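Local coordinates for Serine/threonine-protein kinase Tel1 (Chaetomium thermophilum, PDB 6SKY) that phosphorylates protein serines and threonines using ATP, and probably acts as a DNA damage sensor that activates checkpoint signalling, at residues E2022-P2027 against L2138-Q2143; L2452-C2457 against S2498-V2503; G2464-W2469 against P2508-T2513. One frame throughout, in Å; residues are numbered along the deposited sequence.

Interaction 1: residues E2022-P2027 against L2138-Q2143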
# COMPACT_ATOMS: atom_id res chain seq x y z
N GLU A 2022 24.69 4.04 22.42
CA GLU A 2022 25.36 4.36 23.67
C GLU A 2022 26.70 3.64 23.80
O GLU A 2022 26.93 2.86 24.72
CB GLU A 2022 24.45 4.06 24.86
CG GLU A 2022 23.21 4.90 24.84
CD GLU A 2022 22.45 4.82 26.13
OE1 GLU A 2022 22.72 3.90 26.91
OE2 GLU A 2022 21.58 5.69 26.36
N ILE A 2023 27.57 3.93 22.85
CA ILE A 2023 28.94 3.43 22.82
C ILE A 2023 29.83 4.62 23.13
O ILE A 2023 30.18 5.39 22.23
CB ILE A 2023 29.28 2.81 21.47
CG1 ILE A 2023 28.39 1.62 21.19
CG2 ILE A 2023 30.73 2.41 21.42
CD1 ILE A 2023 28.38 1.22 19.75
N TRP A 2024 30.21 4.78 24.39
CA TRP A 2024 30.80 6.02 24.85
C TRP A 2024 32.32 6.00 24.88
O TRP A 2024 32.92 6.77 25.62
CB TRP A 2024 30.27 6.36 26.24
CG TRP A 2024 28.80 6.53 26.31
CD1 TRP A 2024 27.95 5.91 27.17
CD2 TRP A 2024 27.99 7.40 25.51
NE1 TRP A 2024 26.67 6.33 26.95
CE2 TRP A 2024 26.67 7.24 25.94
CE3 TRP A 2024 28.26 8.28 24.47
CZ2 TRP A 2024 25.63 7.93 25.36
CZ3 TRP A 2024 27.22 8.96 23.91
CH2 TRP A 2024 25.93 8.79 24.36
N ASN A 2025 32.96 5.15 24.08
CA ASN A 2025 34.41 5.02 24.10
C ASN A 2025 35.03 5.27 22.74
O ASN A 2025 36.08 4.74 22.43
CB ASN A 2025 34.82 3.65 24.63
CG ASN A 2025 34.29 2.51 23.81
OD1 ASN A 2025 34.44 2.48 22.59
ND2 ASN A 2025 33.65 1.56 24.47
N LEU A 2026 34.38 6.06 21.92
CA LEU A 2026 35.03 6.43 20.68
C LEU A 2026 35.95 7.62 20.91
O LEU A 2026 35.61 8.54 21.66
CB LEU A 2026 34.01 6.78 19.61
CG LEU A 2026 33.02 5.76 19.05
CD1 LEU A 2026 32.89 5.96 17.56
CD2 LEU A 2026 33.42 4.35 19.36
N PRO A 2027 37.11 7.64 20.29
CA PRO A 2027 37.99 8.81 20.38
C PRO A 2027 37.51 9.90 19.43
O PRO A 2027 37.69 9.82 18.22
CB PRO A 2027 39.35 8.25 19.96
CG PRO A 2027 39.07 7.00 19.20
CD PRO A 2027 37.63 6.64 19.34
N LEU A 2138 17.52 12.16 28.31
CA LEU A 2138 16.71 11.66 29.42
C LEU A 2138 17.20 10.31 29.91
O LEU A 2138 17.23 10.06 31.13
CB LEU A 2138 15.24 11.60 29.01
CG LEU A 2138 14.53 12.94 28.91
CD1 LEU A 2138 13.11 12.75 28.47
CD2 LEU A 2138 14.58 13.66 30.23
N SER A 2139 17.63 9.43 29.01
CA SER A 2139 18.12 8.13 29.46
C SER A 2139 19.44 8.26 30.20
O SER A 2139 19.63 7.64 31.25
CB SER A 2139 18.25 7.17 28.29
OG SER A 2139 19.45 7.39 27.59
N MET A 2140 20.37 9.06 29.67
CA MET A 2140 21.64 9.27 30.36
C MET A 2140 21.44 9.87 31.74
O MET A 2140 22.11 9.48 32.69
CB MET A 2140 22.55 10.16 29.53
CG MET A 2140 23.18 9.47 28.35
SD MET A 2140 24.37 8.23 28.85
CE MET A 2140 25.41 9.22 29.90
N TRP A 2141 20.53 10.83 31.86
CA TRP A 2141 20.28 11.42 33.16
C TRP A 2141 19.68 10.41 34.12
O TRP A 2141 19.96 10.43 35.32
CB TRP A 2141 19.35 12.62 33.01
CG TRP A 2141 19.28 13.50 34.18
CD1 TRP A 2141 20.29 14.21 34.73
CD2 TRP A 2141 18.12 13.81 34.94
NE1 TRP A 2141 19.84 14.94 35.79
CE2 TRP A 2141 18.50 14.70 35.94
CE3 TRP A 2141 16.79 13.40 34.88
CZ2 TRP A 2141 17.61 15.20 36.87
CZ3 TRP A 2141 15.90 13.90 35.79
CH2 TRP A 2141 16.31 14.78 36.78
N SER A 2142 18.84 9.51 33.61
CA SER A 2142 18.27 8.49 34.48
C SER A 2142 19.32 7.48 34.93
O SER A 2142 19.17 6.87 35.99
CB SER A 2142 17.13 7.78 33.78
OG SER A 2142 16.74 6.63 34.50
N GLN A 2143 20.37 7.27 34.14
CA GLN A 2143 21.38 6.27 34.50
C GLN A 2143 22.41 6.81 35.48
O GLN A 2143 22.86 6.08 36.37
CB GLN A 2143 22.09 5.77 33.25
CG GLN A 2143 21.23 4.95 32.34
CD GLN A 2143 21.94 4.58 31.07
OE1 GLN A 2143 23.11 4.90 30.90
NE2 GLN A 2143 21.24 3.91 30.18
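The polar part of this contact centres on the carboxylate of E2022. Its OE2 lies 3.0 Å from S2139 OG, near enough for a hydrogen bond from the serine hydroxyl. That hydroxyl also reaches T2136 O one turn back, so its single proton may serve either acceptor. OE1 faces the amide of Q2143 more loosely, 3.6 Å from NE2, with the carboxylate and amide planes nearly perpendicular (84°). E2022 reaches the helix because its chain is extended beyond CG (chi2 -168°). Its backbone has a second task. With positive phi, E2022 is the C-prime residue of the Schellman motif that ends helix 2011-2021 in the FAT domain, and its O accepts a hydrogen bond from R1970 of the second subunit. With an alanine here, S2139 OG would probably lose its carboxylate acceptor and be left to T2136 O, and the Q2143 amide would lose the group it faces.

The apolar part is a Met-aromatic contact. M2140 bends at chi2 and chi3 and brings SD obliquely to the W2024 indole, 4.4 Å from the centroid of the five-membered ring. The nearest ring atom is NE1, 3.5 Å from SD. The rings of Y2040 and Y2047, on helix 2035-2047, also meet this indole.

Interaction 2: residues L2452-C2457 against S2498-V2503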
# COMPACT_ATOMS: atom_id res chain seq x y z
N LEU A 2452 -32.82 29.91 19.56
CA LEU A 2452 -31.40 29.75 19.25
C LEU A 2452 -30.88 30.92 18.42
O LEU A 2452 -29.79 31.43 18.69
CB LEU A 2452 -31.18 28.44 18.51
CG LEU A 2452 -29.77 28.15 18.01
CD1 LEU A 2452 -28.88 27.81 19.16
CD2 LEU A 2452 -29.80 27.03 17.01
N VAL A 2453 -31.63 31.34 17.40
CA VAL A 2453 -31.19 32.47 16.59
C VAL A 2453 -31.11 33.73 17.43
O VAL A 2453 -30.16 34.52 17.30
CB VAL A 2453 -32.14 32.64 15.38
CG1 VAL A 2453 -31.91 33.97 14.72
CG2 VAL A 2453 -31.92 31.54 14.40
N TYR A 2454 -32.08 33.94 18.31
CA TYR A 2454 -32.05 35.08 19.21
C TYR A 2454 -30.81 35.08 20.09
O TYR A 2454 -30.13 36.10 20.22
CB TYR A 2454 -33.32 35.07 20.06
CG TYR A 2454 -33.42 36.18 21.06
CD1 TYR A 2454 -33.88 37.42 20.69
CD2 TYR A 2454 -33.07 35.97 22.38
CE1 TYR A 2454 -33.97 38.43 21.60
CE2 TYR A 2454 -33.16 36.98 23.29
CZ TYR A 2454 -33.61 38.20 22.90
OH TYR A 2454 -33.71 39.22 23.82
N ARG A 2455 -30.49 33.94 20.70
CA ARG A 2455 -29.33 33.88 21.57
C ARG A 2455 -28.03 34.07 20.80
O ARG A 2455 -27.08 34.66 21.33
CB ARG A 2455 -29.31 32.56 22.33
CG ARG A 2455 -30.39 32.48 23.38
CD ARG A 2455 -30.25 31.27 24.25
NE ARG A 2455 -30.41 30.03 23.51
CZ ARG A 2455 -29.44 29.15 23.30
NH1 ARG A 2455 -29.68 28.05 22.61
NH2 ARG A 2455 -28.24 29.36 23.80
N ILE A 2456 -27.95 33.58 19.57
CA ILE A 2456 -26.75 33.83 18.77
C ILE A 2456 -26.61 35.32 18.49
O ILE A 2456 -25.52 35.88 18.60
CB ILE A 2456 -26.76 33.02 17.47
CG1 ILE A 2456 -26.72 31.54 17.76
CG2 ILE A 2456 -25.59 33.41 16.62
CD1 ILE A 2456 -26.95 30.71 16.54
N CYS A 2457 -27.70 35.98 18.10
CA CYS A 2457 -27.61 37.40 17.81
C CYS A 2457 -27.34 38.24 19.05
O CYS A 2457 -26.85 39.36 18.93
CB CYS A 2457 -28.89 37.89 17.14
SG CYS A 2457 -29.21 37.12 15.57
N SER A 2498 -34.37 44.74 19.60
CA SER A 2498 -34.38 46.13 20.04
C SER A 2498 -35.22 46.28 21.30
O SER A 2498 -36.08 47.16 21.38
CB SER A 2498 -34.91 47.04 18.94
OG SER A 2498 -36.26 46.74 18.65
N LYS A 2499 -34.99 45.41 22.27
CA LYS A 2499 -35.67 45.51 23.56
C LYS A 2499 -34.81 45.12 24.75
O LYS A 2499 -35.22 45.39 25.88
CB LYS A 2499 -36.93 44.65 23.56
CG LYS A 2499 -38.22 45.40 23.28
CD LYS A 2499 -39.41 44.49 23.50
CE LYS A 2499 -40.70 45.28 23.57
NZ LYS A 2499 -41.87 44.42 23.92
N ASN A 2500 -33.67 44.47 24.56
CA ASN A 2500 -32.91 43.94 25.67
C ASN A 2500 -31.62 44.73 25.86
O ASN A 2500 -31.15 45.42 24.95
CB ASN A 2500 -32.61 42.45 25.49
CG ASN A 2500 -31.54 42.17 24.47
OD1 ASN A 2500 -31.33 42.94 23.54
ND2 ASN A 2500 -30.85 41.06 24.64
N ASN A 2501 -31.05 44.60 27.05
CA ASN A 2501 -30.03 45.53 27.51
C ASN A 2501 -28.65 45.23 26.94
O ASN A 2501 -27.84 46.15 26.79
CB ASN A 2501 -29.97 45.52 29.03
CG ASN A 2501 -31.34 45.57 29.65
OD1 ASN A 2501 -31.68 44.75 30.51
ND2 ASN A 2501 -32.16 46.51 29.20
N LYS A 2502 -28.36 43.96 26.63
CA LYS A 2502 -27.05 43.63 26.10
C LYS A 2502 -26.85 44.23 24.72
O LYS A 2502 -25.82 44.85 24.45
CB LYS A 2502 -26.87 42.12 26.05
CG LYS A 2502 -27.07 41.44 27.37
CD LYS A 2502 -26.57 40.01 27.32
CE LYS A 2502 -26.68 39.33 28.67
NZ LYS A 2502 -26.11 37.95 28.60
N VAL A 2503 -27.83 44.06 23.84
CA VAL A 2503 -27.75 44.59 22.49
C VAL A 2503 -28.87 45.60 22.30
O VAL A 2503 -29.95 45.27 21.80
CB VAL A 2503 -27.82 43.46 21.45
CG1 VAL A 2503 -27.72 44.02 20.07
CG2 VAL A 2503 -26.71 42.48 21.68
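Y2454 and C2457 of helix 2444-2459 meet N2500 and V2503 of a loop. The contact joins a late helix of the FAT region to the link between helices 2483-2497 and 2507-2522. It is small, burying 104 Å² over both sides, and has two unlike ends.

The packed end is at V2503 and C2457, both buried. Their CA atoms are 8.6 Å apart, the closest pair of the two backbones. V2503 turns its side chain toward the helix. The touching branch is CG2, which meets the carbonyl of C2457 rather than its thiol. The C2457 side chain turns instead to L2497 of helix 2483-2497 and I2468 of helix 2461-2472. With helix 2444-2459 itself, three helices therefore close round this end.

The looser end is at Y2454 and N2500, both only partly buried. The Y2454 ring swings to the side away from its own backbone N (chi1 179°), which carries the phenol out from the helix past A2496 and L2497. N2500 comes from the opposite direction, and its amide is turned 50° from the ring. The tyrosine reaches it with its hydroxyl: OH lies 3.7 Å from N2500 CG and 3.8 Å from N2500 CB. On this side the loop faces solvent. K2499, N2501 and K2502 are exposed, and K2499 leads away from the helix.

At the start of the loop S2498 is the first residue to leave helical geometry, and its OG bonds back to K2495 O. The buried end is enclosed mainly by the neighbouring helices, since the direct contact there is V2503 CG2 at 4.2 Å from C2457 O.

Interaction 3: residues G2464-W2469 against P2508-T2513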
# COMPACT_ATOMS: atom_id res chain seq x y z
N GLY A 2464 -24.79 37.88 13.71
CA GLY A 2464 -26.17 37.54 13.48
C GLY A 2464 -27.07 38.70 13.10
O GLY A 2464 -28.13 38.50 12.49
N MET A 2465 -26.68 39.91 13.44
CA MET A 2465 -27.64 40.99 13.30
C MET A 2465 -27.79 41.48 11.88
O MET A 2465 -28.85 41.99 11.53
CB MET A 2465 -27.27 42.14 14.23
CG MET A 2465 -28.27 42.27 15.35
SD MET A 2465 -27.54 42.55 16.95
CE MET A 2465 -26.66 44.05 16.61
N TYR A 2466 -26.79 41.29 11.02
CA TYR A 2466 -26.99 41.60 9.62
C TYR A 2466 -27.92 40.60 8.95
O TYR A 2466 -28.70 40.98 8.07
CB TYR A 2466 -25.66 41.67 8.89
CG TYR A 2466 -24.98 42.99 9.04
CD1 TYR A 2466 -25.38 44.08 8.30
CD2 TYR A 2466 -23.94 43.15 9.93
CE1 TYR A 2466 -24.77 45.28 8.44
CE2 TYR A 2466 -23.32 44.36 10.07
CZ TYR A 2466 -23.74 45.42 9.33
OH TYR A 2466 -23.12 46.63 9.47
N HIS A 2467 -27.85 39.34 9.35
CA HIS A 2467 -28.82 38.36 8.87
C HIS A 2467 -30.22 38.73 9.30
O HIS A 2467 -31.17 38.63 8.51
CB HIS A 2467 -28.47 36.97 9.38
CG HIS A 2467 -27.23 36.41 8.78
ND1 HIS A 2467 -26.05 36.31 9.48
CD2 HIS A 2467 -26.98 35.92 7.55
CE1 HIS A 2467 -25.12 35.78 8.70
NE2 HIS A 2467 -25.66 35.54 7.52
N ILE A 2468 -30.38 39.17 10.55
CA ILE A 2468 -31.70 39.58 11.01
C ILE A 2468 -32.20 40.79 10.24
O ILE A 2468 -33.36 40.85 9.82
CB ILE A 2468 -31.69 39.83 12.52
CG1 ILE A 2468 -31.38 38.54 13.26
CG2 ILE A 2468 -33.00 40.40 12.97
CD1 ILE A 2468 -32.15 37.36 12.75
N TRP A 2469 -31.33 41.78 10.02
CA TRP A 2469 -31.73 42.97 9.28
C TRP A 2469 -32.17 42.62 7.87
O TRP A 2469 -33.21 43.08 7.40
CB TRP A 2469 -30.60 43.99 9.25
CG TRP A 2469 -31.05 45.32 8.76
CD1 TRP A 2469 -31.54 46.34 9.50
CD2 TRP A 2469 -31.08 45.77 7.40
NE1 TRP A 2469 -31.86 47.40 8.70
CE2 TRP A 2469 -31.59 47.07 7.40
CE3 TRP A 2469 -30.71 45.19 6.18
CZ2 TRP A 2469 -31.74 47.80 6.24
CZ3 TRP A 2469 -30.87 45.92 5.03
CH2 TRP A 2469 -31.38 47.21 5.07
N PRO A 2508 -29.67 49.47 16.87
CA PRO A 2508 -30.01 50.70 16.15
C PRO A 2508 -28.90 51.21 15.24
O PRO A 2508 -29.18 51.75 14.17
CB PRO A 2508 -30.32 51.69 17.28
CG PRO A 2508 -30.75 50.84 18.38
CD PRO A 2508 -29.88 49.64 18.31
N ALA A 2509 -27.65 51.04 15.65
CA ALA A 2509 -26.54 51.44 14.79
C ALA A 2509 -26.56 50.67 13.48
O ALA A 2509 -26.46 51.25 12.40
CB ALA A 2509 -25.22 51.25 15.52
N ILE A 2510 -26.70 49.34 13.57
CA ILE A 2510 -26.73 48.51 12.37
C ILE A 2510 -27.96 48.84 11.53
O ILE A 2510 -27.89 48.86 10.30
CB ILE A 2510 -26.68 47.02 12.77
CG1 ILE A 2510 -25.28 46.66 13.24
CG2 ILE A 2510 -27.11 46.14 11.62
CD1 ILE A 2510 -25.11 45.22 13.53
N ASP A 2511 -29.07 49.15 12.18
CA ASP A 2511 -30.28 49.54 11.46
C ASP A 2511 -30.04 50.78 10.61
O ASP A 2511 -30.20 50.75 9.38
CB ASP A 2511 -31.40 49.79 12.47
CG ASP A 2511 -32.75 49.39 11.95
OD1 ASP A 2511 -32.80 48.79 10.86
OD2 ASP A 2511 -33.75 49.67 12.63
N GLN A 2512 -29.64 51.88 11.24
CA GLN A 2512 -29.48 53.14 10.52
C GLN A 2512 -28.38 53.04 9.48
O GLN A 2512 -28.52 53.54 8.35
CB GLN A 2512 -29.17 54.27 11.50
CG GLN A 2512 -30.12 54.38 12.66
CD GLN A 2512 -31.54 54.65 12.23
OE1 GLN A 2512 -31.77 55.18 11.14
NE2 GLN A 2512 -32.49 54.29 13.07
N THR A 2513 -27.27 52.40 9.83
CA THR A 2513 -26.15 52.29 8.91
C THR A 2513 -26.50 51.46 7.69
O THR A 2513 -26.12 51.81 6.57
CB THR A 2513 -24.96 51.71 9.65
OG1 THR A 2513 -24.52 52.65 10.63
CG2 THR A 2513 -23.86 51.45 8.69
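Two helices cross here, 2461-2472 from the end of the FAT region and 2507-2522, which precedes the antiparallel sheet of the kinase. Their local axes come within 10.4 Å at a crossing angle of -50°. I2510 fills the middle of the contact with two branches. CD1 meets the methyl end of M2465, 3.6 Å from CE. M2465 gets there by bending at chi2 and chi3. CG2 sits over one face of the Y2466 ring, 4.2 Å from its centroid, in a CH-pi contact. The I2510 rotamer places CG1 beside the backbone N (chi1 -73°), and CD1, at the end of that branch, also reaches the CE2 side of the Y2466 ring, with I2510 CD1 4.0 Å from Y2466 CE2.

The helical FAT region is thus packed directly on the helix that leads into the kinase sheet, although helix 2483-2497 lies between the two in sequence. The first helix is kinked, since the N atoms of Y2466 and H2467 have no bond to the turn before.

The polar side belongs to W2469 and D2511. The indole NE1 gives a weak, bent hydrogen bond to D2511 OD1, 2.7 Å away, with an N-H...O angle of 128°. The carboxylate meets the indole at its edge, and the two planes are steeply inclined. R2473 is the stronger partner of OD1, through a salt bridge.

The three contacts fall into two groups. Interaction 1 comes first along the chain, in the FAT domain, and touches the second subunit. Its centre lies about 65 Å from that of interaction 2 and about 68 Å from that of interaction 3, which is on the opposite side of the chain's centre. Interactions 2 and 3 are neighbours, with centres about 12 Å apart, and their segments alternate along the chain. Helices 2444-2459 and 2461-2472 follow each other, and the loop before helix 2507-2522 returns to pack on both. V2503 CG1 lies 3.5 Å from M2465 SD. Interaction 2 holds the loop, and interaction 3 the helix after it, against the end of the FAT region.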